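Local coordinates for protein STM4351 (Salmonella enterica, PDB 2Y7I) that binds arginine with high specificity as a periplasmic solute-binding protein of family 3, probably for uptake of this amino acid, at residues 4-9 and 41-46; 48-53 and 63-68. All coordinates share one frame; numbering follows the deposited sequence.

From the N terminus, the chain runs through residues 4-9 into strand 7-12, turns back along helix 31-42 and returns beside its own start at residues 41-46, where contact 1 closes a beta-alpha-beta unit whose connection includes helix 31-42. Strand 46-51 then carries the chain directly into contact 2, which closes the shorter loop through helix 57-62 between residues 48-53 and 63-68. The two loops follow one another without nesting or crossing. Strand 7-12 lies between 46-51 and 68-69 in a parallel sheet, order 2-1-3, and joins the contacts: Leu8 O meets Ser48 N at 2.9 Å and His9 O meets Asp67 N at 2.8 Å. His9 and Asp67 also share a zinc ion.

Contact 1 of 2, residues 4-9 and 41-46; sequences SARTLH and KEMQAE. With ZN (zinc ion), chain E.
Arg6 and Leu8 reach Glu46 through two backbone hydrogen bonds, the start of a parallel ladder. Glu46 N gives its hydrogen to Arg6 O over 2.8 Å, and Leu8 N gives its own to Glu46 O over 2.9 Å, both nearly straight at the hydrogen. Thr7 sits level with Glu46, and two CA-H...O contacts line the same seam: Ala45 CA lies 3.3 Å from Arg6 O, and Thr7 CA is close to Glu46 O.

The side-chain packing is built round Arg6 and Met43. The Arg6 CG is set between its backbone N and carbonyl carbon (chi1 67°), which lays it against Ala45 CB at 3.5 Å. Beyond it the chain bends at chi3 and crosses Met43 at about a right angle, bringing NH2 within 3.8 Å of Met43 CE. That methyl also makes an apolar contact at 4.0 Å with Leu8 CD2, so the one thioether end serves both a guanidinium and a leucine branch. Next to the ladder, Thr7 OG1 lies beside Glu46 CB at 3.6 Å, the two side chains crossing obliquely, while Ala5 CB touches Glu46 CG.

The charge of Arg6 is met outside the two segments, in a salt bridge from NH1 to Glu205 OE2. His9 ND1 binds zinc at 2.1 Å.

Gln44, with positive phi, ends helix 31-42 in a Schellman motif and turns the chain into strand 46-51. Helix 200-214 covers the apolar side, its Leu202 touching both Leu8 and Met43. Strand 7-12 goes on from here between strands 46-51 and 68-69.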
# COMPACT_ATOMS: atom_id res chain seq x y z
N SER A 4 -6.85 29.53 8.41
CA SER A 4 -5.79 28.56 8.16
C SER A 4 -6.44 27.24 7.77
O SER A 4 -7.63 27.02 8.06
CB SER A 4 -4.92 28.36 9.40
OG SER A 4 -5.63 27.70 10.44
N ALA A 5 -5.68 26.36 7.13
CA ALA A 5 -6.16 25.00 6.87
C ALA A 5 -6.29 24.29 8.21
O ALA A 5 -5.57 24.61 9.16
CB ALA A 5 -5.19 24.26 5.96
N ARG A 6 -7.23 23.35 8.30
CA ARG A 6 -7.32 22.50 9.48
C ARG A 6 -5.97 21.83 9.73
O ARG A 6 -5.26 21.48 8.77
CB ARG A 6 -8.45 21.46 9.34
CG ARG A 6 -8.22 20.40 8.26
CD ARG A 6 -9.45 19.50 8.04
NE ARG A 6 -9.68 18.56 9.13
CZ ARG A 6 -10.25 17.36 8.97
NH1 ARG A 6 -10.63 16.96 7.77
NH2 ARG A 6 -10.43 16.57 10.02
N THR A 7 -5.60 21.70 11.00
CA THR A 7 -4.30 21.15 11.36
C THR A 7 -4.50 19.96 12.29
O THR A 7 -5.07 20.08 13.38
CB THR A 7 -3.38 22.22 12.01
OG1 THR A 7 -3.17 23.28 11.08
CG2 THR A 7 -2.02 21.62 12.38
N LEU A 8 -4.02 18.80 11.83
CA LEU A 8 -4.09 17.57 12.58
C LEU A 8 -2.83 17.42 13.43
O LEU A 8 -1.70 17.41 12.90
CB LEU A 8 -4.24 16.40 11.60
CG LEU A 8 -4.76 15.04 12.06
CD1 LEU A 8 -6.10 15.17 12.78
CD2 LEU A 8 -4.90 14.12 10.84
N HIS A 9 -3.02 17.35 14.75
CA HIS A 9 -1.91 17.30 15.70
C HIS A 9 -1.58 15.85 16.04
O HIS A 9 -2.40 15.16 16.63
CB HIS A 9 -2.24 18.12 16.96
CG HIS A 9 -2.61 19.55 16.69
ND1 HIS A 9 -3.91 19.97 16.52
CD2 HIS A 9 -1.83 20.65 16.54
CE1 HIS A 9 -3.92 21.27 16.29
NE2 HIS A 9 -2.68 21.71 16.30
N LYS A 41 -2.40 15.32 3.64
CA LYS A 41 -2.64 15.87 2.30
C LYS A 41 -3.97 15.38 1.72
O LYS A 41 -4.74 16.18 1.20
CB LYS A 41 -1.47 15.58 1.35
CG LYS A 41 -1.60 16.30 0.01
CD LYS A 41 -0.32 16.24 -0.80
CE LYS A 41 -0.43 17.11 -2.05
NZ LYS A 41 0.82 17.08 -2.87
N GLU A 42 -4.25 14.08 1.85
CA GLU A 42 -5.53 13.52 1.39
C GLU A 42 -6.72 14.09 2.16
O GLU A 42 -7.83 14.16 1.63
CB GLU A 42 -5.55 11.99 1.49
CG GLU A 42 -4.70 11.26 0.46
CD GLU A 42 -5.17 11.44 -0.98
OE1 GLU A 42 -6.31 11.90 -1.21
OE2 GLU A 42 -4.37 11.13 -1.89
N MET A 43 -6.48 14.51 3.39
CA MET A 43 -7.52 15.09 4.24
C MET A 43 -7.62 16.61 4.09
O MET A 43 -8.42 17.26 4.78
CB MET A 43 -7.28 14.72 5.70
CG MET A 43 -7.47 13.22 5.99
SD MET A 43 -7.12 12.78 7.70
CE MET A 43 -8.25 13.85 8.60
N GLN A 44 -6.80 17.16 3.19
CA GLN A 44 -6.68 18.62 2.98
C GLN A 44 -6.39 19.35 4.29
O GLN A 44 -6.97 20.40 4.58
CB GLN A 44 -7.90 19.18 2.24
CG GLN A 44 -7.97 18.71 0.80
CD GLN A 44 -9.27 19.08 0.11
OE1 GLN A 44 -10.36 18.70 0.55
NE2 GLN A 44 -9.16 19.82 -0.99
N ALA A 45 -5.49 18.76 5.07
CA ALA A 45 -5.08 19.25 6.37
C ALA A 45 -3.58 19.46 6.43
O ALA A 45 -2.82 18.82 5.70
CB ALA A 45 -5.50 18.27 7.46
N GLU A 46 -3.17 20.37 7.31
CA GLU A 46 -1.77 20.53 7.67
C GLU A 46 -1.46 19.55 8.80
O GLU A 46 -2.38 19.08 9.49
CB GLU A 46 -1.49 21.97 8.12
CG GLU A 46 -1.61 23.02 7.01
CD GLU A 46 -0.33 23.18 6.20
OE1 GLU A 46 0.75 23.40 6.81
OE2 GLU A 46 -0.39 23.08 4.95
ZN ZN E . -5.73 19.11 17.00
O HOH W 1 -5.27 18.78 19.07

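Contact 2 of 2, residues 48-53 and 63-68; sequences SFTNQS and FKKFDA. With ZN (zinc ion), chain E.
Gln52 and Lys65 reach for each other from opposite directions and join in a hydrogen bond, Lys65 NZ to Gln52 OE1, 2.7 Å long. Lys65 arrives fully stretched, every torsion near 180° from chi1 outward, which carries the ammonium across to Gln52, just beyond the end of strand 46-51. It comes in at 31° from the plane of the glutamine carbonyl. Gln52 starts from a tighter place, its CG tucked between the backbone N and the carbonyl carbon (chi1 63°), and then extends. Its other amide atom, NE2, is hydrogen-bonded to Ser56 and Ser60, so both ends of the amide are gripped and its rotation is fixed.

The contact spans a beta-alpha-beta crossover of the parallel sheet in this lobe of the binding protein: strand 46-51 leads to helix 57-62, which closes at Lys64 in a Schellman motif, and the chain heads on to strand 68-69, with strand 7-12 lying between the two in the sheet.

Phe66 meets Gln52 head-on from the opposite direction, edge toward the amide, OE1 lying 3.5 Å from Phe66 CE2 near the ring plane. Its chi1 of 23° lies away from a staggered value where the ring turns toward Gln52 and Thr50. Thr50 CB makes a looser contact with Phe66 CD2 at 4.2 Å, while Leu57 and Ser60 of helix 57-62 also touch the ring. Lys65 CB lies over one face, toward the rim. One residue on, Asp67 OD2 binds zinc at 2.1 Å, with a water and His9 ND1 as further ligands.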
# COMPACT_ATOMS: atom_id res chain seq x y z
N SER A 48 0.91 18.62 12.30
CA SER A 48 1.77 19.09 13.38
C SER A 48 2.20 17.91 14.25
O SER A 48 1.38 17.05 14.58
CB SER A 48 1.05 20.14 14.22
OG SER A 48 1.95 20.74 15.12
N PHE A 49 3.48 17.86 14.61
CA PHE A 49 4.01 16.78 15.45
C PHE A 49 4.50 17.25 16.81
O PHE A 49 5.14 18.30 16.93
CB PHE A 49 5.14 16.04 14.75
CG PHE A 49 4.71 15.29 13.53
CD1 PHE A 49 4.16 14.02 13.64
CD2 PHE A 49 4.85 15.85 12.27
CE1 PHE A 49 3.74 13.33 12.51
CE2 PHE A 49 4.45 15.16 11.13
CZ PHE A 49 3.89 13.90 11.25
N THR A 50 4.19 16.46 17.84
CA THR A 50 4.73 16.66 19.18
C THR A 50 5.54 15.42 19.53
O THR A 50 5.04 14.30 19.41
CB THR A 50 3.60 16.90 20.21
OG1 THR A 50 2.83 18.03 19.79
CG2 THR A 50 4.17 17.17 21.62
N ASN A 51 6.79 15.64 19.93
CA ASN A 51 7.74 14.58 20.25
C ASN A 51 7.88 14.42 21.77
O ASN A 51 8.28 15.36 22.46
CB ASN A 51 9.09 14.90 19.58
CG ASN A 51 10.21 13.96 19.99
OD1 ASN A 51 11.37 14.37 20.02
ND2 ASN A 51 9.89 12.72 20.29
N GLN A 52 7.50 13.26 22.28
CA GLN A 52 7.55 12.98 23.73
C GLN A 52 7.76 11.47 23.93
O GLN A 52 7.74 10.72 22.95
CB GLN A 52 6.29 13.49 24.44
CG GLN A 52 4.98 12.82 24.00
CD GLN A 52 3.75 13.45 24.64
OE1 GLN A 52 3.45 14.63 24.42
NE2 GLN A 52 3.02 12.67 25.44
N SER A 53 7.97 11.03 25.16
CA SER A 53 8.30 9.62 25.41
C SER A 53 7.21 8.68 24.90
O SER A 53 6.01 9.00 24.98
CB SER A 53 8.60 9.38 26.90
OG SER A 53 7.49 9.69 27.73
N PHE A 63 -5.99 12.19 27.08
CA PHE A 63 -6.12 13.50 27.72
C PHE A 63 -6.34 14.64 26.70
O PHE A 63 -6.37 15.81 27.07
CB PHE A 63 -4.87 13.75 28.60
CG PHE A 63 -5.01 14.90 29.55
CD1 PHE A 63 -5.93 14.86 30.60
CD2 PHE A 63 -4.18 16.03 29.41
CE1 PHE A 63 -6.05 15.95 31.49
CE2 PHE A 63 -4.29 17.11 30.30
CZ PHE A 63 -5.23 17.07 31.35
N LYS A 64 -6.49 14.28 25.42
CA LYS A 64 -6.78 15.24 24.34
C LYS A 64 -5.66 16.21 23.98
O LYS A 64 -5.91 17.27 23.41
CB LYS A 64 -8.07 16.04 24.61
CG LYS A 64 -9.32 15.22 24.60
CD LYS A 64 -10.55 16.09 24.45
CE LYS A 64 -11.81 15.24 24.49
NZ LYS A 64 -11.84 14.40 25.73
N LYS A 65 -4.42 15.85 24.31
CA LYS A 65 -3.26 16.69 24.00
C LYS A 65 -2.99 16.75 22.49
O LYS A 65 -2.43 17.73 21.99
CB LYS A 65 -2.03 16.19 24.76
CG LYS A 65 -0.80 17.06 24.60
CD LYS A 65 0.42 16.44 25.26
CE LYS A 65 1.57 17.42 25.25
NZ LYS A 65 2.77 16.79 25.86
N PHE A 66 -3.37 15.70 21.77
CA PHE A 66 -3.33 15.70 20.32
C PHE A 66 -4.46 14.86 19.72
O PHE A 66 -5.18 14.18 20.45
CB PHE A 66 -1.94 15.29 19.76
CG PHE A 66 -1.09 14.48 20.70
CD1 PHE A 66 -1.38 13.14 20.95
CD2 PHE A 66 0.03 15.04 21.29
CE1 PHE A 66 -0.57 12.38 21.80
CE2 PHE A 66 0.85 14.29 22.15
CZ PHE A 66 0.55 12.96 22.40
N ASP A 67 -4.61 14.93 18.41
CA ASP A 67 -5.71 14.26 17.72
C ASP A 67 -5.41 12.80 17.42
O ASP A 67 -6.32 11.98 17.39
CB ASP A 67 -6.00 14.98 16.40
CG ASP A 67 -6.33 16.42 16.61
OD1 ASP A 67 -7.30 16.70 17.34
OD2 ASP A 67 -5.60 17.28 16.07
N ALA A 68 -4.14 12.49 17.20
CA ALA A 68 -3.75 11.17 16.74
C ALA A 68 -2.31 10.86 17.14
O ALA A 68 -1.54 11.76 17.48
CB ALA A 68 -3.91 11.06 15.22
ZN ZN E . -5.73 19.11 17.00
O HOH W 1 -5.27 18.78 19.07